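Local coordinates for protein kojibiose phosphorylase (Gut metagenome, PDB 6W0P) that belongs to glycoside hydrolase family 65, whose members pair an N-terminal beta-sandwich domain with a helical catalytic domain, at residues F292-L303 with R315-H326. Residues are numbered along the deposited sequence; the frame is centred on the assembly and turned at random.
Sequences FFNHFYQKSDIL and RYCLFQMIQAYH
The edge of the Phe292 ring is turned toward one face of the His326 ring, a T-shaped pair whose planes stand at 87° with centroids 5.4 Å apart. This pair belongs to a helix-helix packing between consecutive helices 282-300 and 308-324; 315-326 falls within the family's central catalytic region. Phe296 CE1 lies over one face of Phe292, toward its rim, while Ile322 CG2 meets its edge, 3.6 Å from Phe292 CE1. Phe293 and Phe319 are nearly parallel but displaced, meeting through Phe293 CZ and Phe319 CE1 at 3.4 Å; Gln323 CG sits over one face of Phe319, toward the rim. At the edge of that ring, in its plane, is Tyr297 OH, which hydrogen-bonds to Leu119 O.

The axes of the short segments run at 119° with a closest approach of 11.2 Å. At the crossing, Ile322 sends CD1 to Phe296 CB at 3.5 Å. Farther along, Leu318 CD1 packs against the turn at Ser300-Ile302. Beyond it, the chain enters strand 303-305, where Leu303 is backbone hydrogen-bonded to Gln704 of strand 702-709.

Beside that turn, Arg315 forms a bidentate, side-on salt bridge with Asp301 through NE and NH2. A bend at chi3 brings its guanidinium moderately tilted against the carboxylate. NE gives Asp301 OD1 a 3.0 Å bond, NH1 turns to Pro13 O, and NH2 reaches the syn lone pair of Asp301 OD2 at 2.8 Å, nearly straight at 171°.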
loop_
_atom_site.group_PDB
_atom_site.type_symbol
_atom_site.label_atom_id
_atom_site.label_comp_id
_atom_site.label_asym_id
_atom_site.label_seq_id
_atom_site.Cartn_x
_atom_site.Cartn_y
_atom_site.Cartn_z
ATOM N N PHE A 292 22.609 32.341 27.924
ATOM C CA PHE A 292 22.115 31.940 26.580
ATOM C C PHE A 292 20.605 32.189 26.455
ATOM O O PHE A 292 20.199 32.773 25.449
ATOM C CB PHE A 292 22.419 30.473 26.313
ATOM C CG PHE A 292 21.822 29.934 25.041
ATOM C CD1 PHE A 292 20.491 29.539 24.994
ATOM C CD2 PHE A 292 22.602 29.791 23.906
ATOM C CE1 PHE A 292 19.958 29.008 23.831
ATOM C CE2 PHE A 292 22.062 29.255 22.748
ATOM C CZ PHE A 292 20.745 28.859 22.715
ATOM N N PHE A 293 19.782 31.765 27.423
ATOM C CA PHE A 293 18.308 31.942 27.332
ATOM C C PHE A 293 17.922 33.427 27.453
ATOM O O PHE A 293 16.917 33.822 26.802
ATOM C CB PHE A 293 17.585 31.067 28.353
ATOM C CG PHE A 293 17.481 29.628 27.929
ATOM C CD1 PHE A 293 16.587 29.258 26.937
ATOM C CD2 PHE A 293 18.272 28.656 28.521
ATOM C CE1 PHE A 293 16.473 27.935 26.549
ATOM C CE2 PHE A 293 18.175 27.341 28.123
ATOM C CZ PHE A 293 17.291 26.986 27.127
ATOM N N ASN A 294 18.620 34.216 28.281
ATOM C CA ASN A 294 18.316 35.658 28.468
ATOM C C ASN A 294 18.391 36.349 27.099
ATOM O O ASN A 294 17.497 37.114 26.778
ATOM C CB ASN A 294 19.262 36.368 29.434
ATOM C CG ASN A 294 19.041 36.016 30.891
ATOM O OD1 ASN A 294 18.010 35.459 31.272
ATOM N ND2 ASN A 294 20.027 36.325 31.717
ATOM N N HIS A 295 19.442 36.069 26.325
ATOM C CA HIS A 295 19.639 36.601 24.952
ATOM C C HIS A 295 18.405 36.264 24.100
ATOM O O HIS A 295 17.856 37.199 23.488
ATOM C CB HIS A 295 20.962 36.082 24.375
ATOM C CG HIS A 295 21.150 36.399 22.934
ATOM N ND1 HIS A 295 21.684 37.609 22.505
ATOM C CD2 HIS A 295 20.852 35.688 21.826
ATOM C CE1 HIS A 295 21.741 37.605 21.185
ATOM N NE2 HIS A 295 21.219 36.446 20.748
ATOM N N PHE A 296 17.964 34.993 24.077
ATOM C CA PHE A 296 16.841 34.547 23.210
ATOM C C PHE A 296 15.529 35.144 23.729
ATOM O O PHE A 296 14.706 35.462 22.851
ATOM C CB PHE A 296 16.838 33.029 22.977
ATOM C CG PHE A 296 17.874 32.622 21.947
ATOM C CD1 PHE A 296 19.114 32.119 22.330
ATOM C CD2 PHE A 296 17.653 32.844 20.590
ATOM C CE1 PHE A 296 20.079 31.809 21.384
ATOM C CE2 PHE A 296 18.622 32.545 19.648
ATOM C CZ PHE A 296 19.835 32.031 20.045
ATOM N N TYR A 297 15.361 35.364 25.045
ATOM C CA TYR A 297 14.104 35.936 25.585
ATOM C C TYR A 297 14.080 37.450 25.277
ATOM O O TYR A 297 12.974 37.967 25.000
ATOM C CB TYR A 297 13.860 35.550 27.051
ATOM C CG TYR A 297 13.405 34.117 27.255
ATOM C CD1 TYR A 297 14.147 33.243 28.034
ATOM C CD2 TYR A 297 12.264 33.599 26.642
ATOM C CE1 TYR A 297 13.760 31.925 28.219
ATOM C CE2 TYR A 297 11.858 32.285 26.820
ATOM C CZ TYR A 297 12.607 31.446 27.622
ATOM O OH TYR A 297 12.255 30.152 27.823
ATOM N N GLN A 298 15.242 38.118 25.256
ATOM C CA GLN A 298 15.377 39.556 24.905
ATOM C C GLN A 298 14.962 39.756 23.437
ATOM O O GLN A 298 14.468 40.863 23.109
ATOM C CB GLN A 298 16.809 40.074 25.092
ATOM C CG GLN A 298 17.183 40.371 26.533
ATOM C CD GLN A 298 16.223 41.315 27.222
ATOM O OE1 GLN A 298 15.767 42.307 26.635
ATOM N NE2 GLN A 298 15.918 41.019 28.484
ATOM N N LYS A 299 15.162 38.729 22.605
ATOM C CA LYS A 299 14.901 38.779 21.153
ATOM C C LYS A 299 13.438 38.408 20.867
ATOM O O LYS A 299 12.871 38.987 19.908
ATOM C CB LYS A 299 15.948 37.954 20.397
ATOM C CG LYS A 299 17.293 38.673 20.243
ATOM C CD LYS A 299 18.215 38.120 19.190
ATOM C CE LYS A 299 18.415 36.619 19.320
ATOM N NZ LYS A 299 19.303 36.033 18.259
ATOM N N SER A 300 12.816 37.528 21.652
ATOM C CA SER A 300 11.582 36.852 21.191
ATOM C C SER A 300 10.523 36.643 22.279
ATOM O O SER A 300 9.426 36.153 21.891
ATOM C CB SER A 300 11.937 35.553 20.509
ATOM O OG SER A 300 12.935 35.760 19.511
ATOM N N ASP A 301 10.773 36.993 23.552
ATOM C CA ASP A 301 9.816 36.672 24.653
ATOM C C ASP A 301 8.454 37.282 24.311
ATOM O O ASP A 301 8.426 38.353 23.706
ATOM C CB ASP A 301 10.271 37.145 26.035
ATOM C CG ASP A 301 9.476 36.504 27.153
ATOM O OD1 ASP A 301 9.205 35.289 27.067
ATOM O OD2 ASP A 301 9.112 37.228 28.099
ATOM N N ILE A 302 7.370 36.568 24.614
ATOM C CA ILE A 302 5.981 37.075 24.466
ATOM C C ILE A 302 5.353 37.194 25.854
ATOM O O ILE A 302 5.434 36.220 26.606
ATOM C CB ILE A 302 5.168 36.158 23.545
ATOM C CG1 ILE A 302 5.730 36.167 22.130
ATOM C CG2 ILE A 302 3.693 36.519 23.586
ATOM C CD1 ILE A 302 4.907 35.355 21.204
ATOM N N LEU A 303 4.782 38.355 26.174
ATOM C CA LEU A 303 4.066 38.578 27.447
ATOM C C LEU A 303 2.579 38.432 27.166
ATOM O O LEU A 303 2.120 38.959 26.151
ATOM C CB LEU A 303 4.351 39.971 28.004
ATOM C CG LEU A 303 5.788 40.286 28.404
ATOM C CD1 LEU A 303 5.868 41.698 28.980
ATOM C CD2 LEU A 303 6.274 39.301 29.430
ATOM N N ARG A 315 5.484 30.694 26.691
ATOM C CA ARG A 315 6.911 30.736 27.081
ATOM C C ARG A 315 7.463 29.309 27.012
ATOM O O ARG A 315 8.598 29.123 26.548
ATOM C CB ARG A 315 7.080 31.434 28.430
ATOM C CG ARG A 315 8.517 31.882 28.631
ATOM C CD ARG A 315 8.675 32.706 29.878
ATOM N NE ARG A 315 8.368 34.099 29.635
ATOM C CZ ARG A 315 7.482 34.832 30.297
ATOM N NH1 ARG A 315 6.728 34.301 31.257
ATOM N NH2 ARG A 315 7.350 36.107 29.966
ATOM N N TYR A 316 6.636 28.318 27.343
ATOM C CA TYR A 316 7.034 26.907 27.167
ATOM C C TYR A 316 7.344 26.678 25.681
ATOM O O TYR A 316 8.403 26.069 25.367
ATOM C CB TYR A 316 5.970 25.950 27.726
ATOM C CG TYR A 316 6.314 24.507 27.482
ATOM C CD1 TYR A 316 7.276 23.858 28.239
ATOM C CD2 TYR A 316 5.733 23.811 26.443
ATOM C CE1 TYR A 316 7.624 22.543 27.986
ATOM C CE2 TYR A 316 6.048 22.490 26.193
ATOM C CZ TYR A 316 7.008 21.854 26.958
ATOM O OH TYR A 316 7.334 20.566 26.667
ATOM N N CYS A 317 6.426 27.091 24.791
ATOM C CA CYS A 317 6.558 26.928 23.312
ATOM C C CYS A 317 7.843 27.610 22.813
ATOM O O CYS A 317 8.616 26.964 22.092
ATOM C CB CYS A 317 5.349 27.488 22.562
ATOM S SG CYS A 317 3.831 26.533 22.826
ATOM N N LEU A 318 8.100 28.855 23.204
ATOM C CA LEU A 318 9.349 29.556 22.820
ATOM C C LEU A 318 10.564 28.748 23.333
ATOM O O LEU A 318 11.553 28.599 22.577
ATOM C CB LEU A 318 9.350 30.997 23.338
ATOM C CG LEU A 318 8.209 31.868 22.811
ATOM C CD1 LEU A 318 8.422 33.328 23.170
ATOM C CD2 LEU A 318 8.038 31.722 21.306
ATOM N N PHE A 319 10.484 28.230 24.554
ATOM C CA PHE A 319 11.583 27.451 25.174
ATOM C C PHE A 319 11.937 26.262 24.280
ATOM O O PHE A 319 13.136 26.069 23.989
ATOM C CB PHE A 319 11.218 27.048 26.601
ATOM C CG PHE A 319 12.258 26.173 27.251
ATOM C CD1 PHE A 319 13.365 26.737 27.853
ATOM C CD2 PHE A 319 12.143 24.799 27.211
ATOM C CE1 PHE A 319 14.336 25.934 28.425
ATOM C CE2 PHE A 319 13.103 23.998 27.804
ATOM C CZ PHE A 319 14.201 24.564 28.399
ATOM N N GLN A 320 10.937 25.484 23.859
ATOM C CA GLN A 320 11.130 24.280 23.001
ATOM C C GLN A 320 11.628 24.656 21.593
ATOM O O GLN A 320 12.353 23.838 20.969
ATOM C CB GLN A 320 9.836 23.464 22.926
ATOM C CG GLN A 320 9.468 22.786 24.241
ATOM C CD GLN A 320 10.535 21.825 24.728
ATOM O OE1 GLN A 320 11.470 21.454 24.006
ATOM N NE2 GLN A 320 10.403 21.413 25.977
ATOM N N MET A 321 11.219 25.805 21.065
ATOM C CA MET A 321 11.675 26.269 19.731
ATOM C C MET A 321 13.176 26.552 19.823
ATOM O O MET A 321 13.878 26.191 18.902
ATOM C CB MET A 321 10.954 27.535 19.242
ATOM C CG MET A 321 9.479 27.332 18.880
ATOM S SD MET A 321 9.260 26.233 17.474
ATOM C CE MET A 321 9.606 27.386 16.146
ATOM N N ILE A 322 13.620 27.177 20.901
ATOM C CA ILE A 322 15.042 27.572 21.116
ATOM C C ILE A 322 15.854 26.282 21.343
ATOM O O ILE A 322 17.021 26.201 20.880
ATOM C CB ILE A 322 15.158 28.606 22.275
ATOM C CG1 ILE A 322 14.427 29.918 21.934
ATOM C CG2 ILE A 322 16.618 28.863 22.573
ATOM C CD1 ILE A 322 14.071 30.883 23.113
ATOM N N GLN A 323 15.266 25.294 22.015
ATOM C CA GLN A 323 15.897 23.966 22.284
ATOM C C GLN A 323 16.024 23.162 20.988
ATOM O O GLN A 323 17.069 22.494 20.798
ATOM C CB GLN A 323 15.099 23.165 23.315
ATOM C CG GLN A 323 15.315 23.638 24.751
ATOM C CD GLN A 323 15.094 22.555 25.778
ATOM O OE1 GLN A 323 15.894 22.398 26.685
ATOM N NE2 GLN A 323 14.016 21.807 25.636
ATOM N N ALA A 324 15.026 23.252 20.116
ATOM C CA ALA A 324 14.981 22.470 18.862
ATOM C C ALA A 324 16.084 22.906 17.886
ATOM O O ALA A 324 16.608 22.032 17.180
ATOM C CB ALA A 324 13.614 22.596 18.240
ATOM N N TYR A 325 16.387 24.205 17.790
ATOM C CA TYR A 325 17.327 24.744 16.769
ATOM C C TYR A 325 17.881 26.109 17.183
ATOM O O TYR A 325 17.106 26.974 17.593
ATOM C CB TYR A 325 16.599 24.902 15.436
ATOM C CG TYR A 325 17.458 24.637 14.230
ATOM C CD1 TYR A 325 17.804 23.349 13.900
ATOM C CD2 TYR A 325 17.942 25.661 13.437
ATOM C CE1 TYR A 325 18.611 23.078 12.816
ATOM C CE2 TYR A 325 18.759 25.405 12.339
ATOM C CZ TYR A 325 19.085 24.102 12.016
ATOM O OH TYR A 325 19.844 23.801 10.916
ATOM N N HIS A 326 19.187 26.327 17.053
ATOM C CA HIS A 326 19.757 27.684 17.275
ATOM C C HIS A 326 20.905 27.979 16.304
ATOM O O HIS A 326 21.635 28.935 16.566
ATOM C CB HIS A 326 20.153 27.860 18.747
ATOM C CG HIS A 326 21.305 27.011 19.187
ATOM N ND1 HIS A 326 21.148 25.714 19.610
ATOM C CD2 HIS A 326 22.627 27.287 19.293
ATOM C CE1 HIS A 326 22.332 25.222 19.947
ATOM N NE2 HIS A 326 23.260 26.163 19.764
#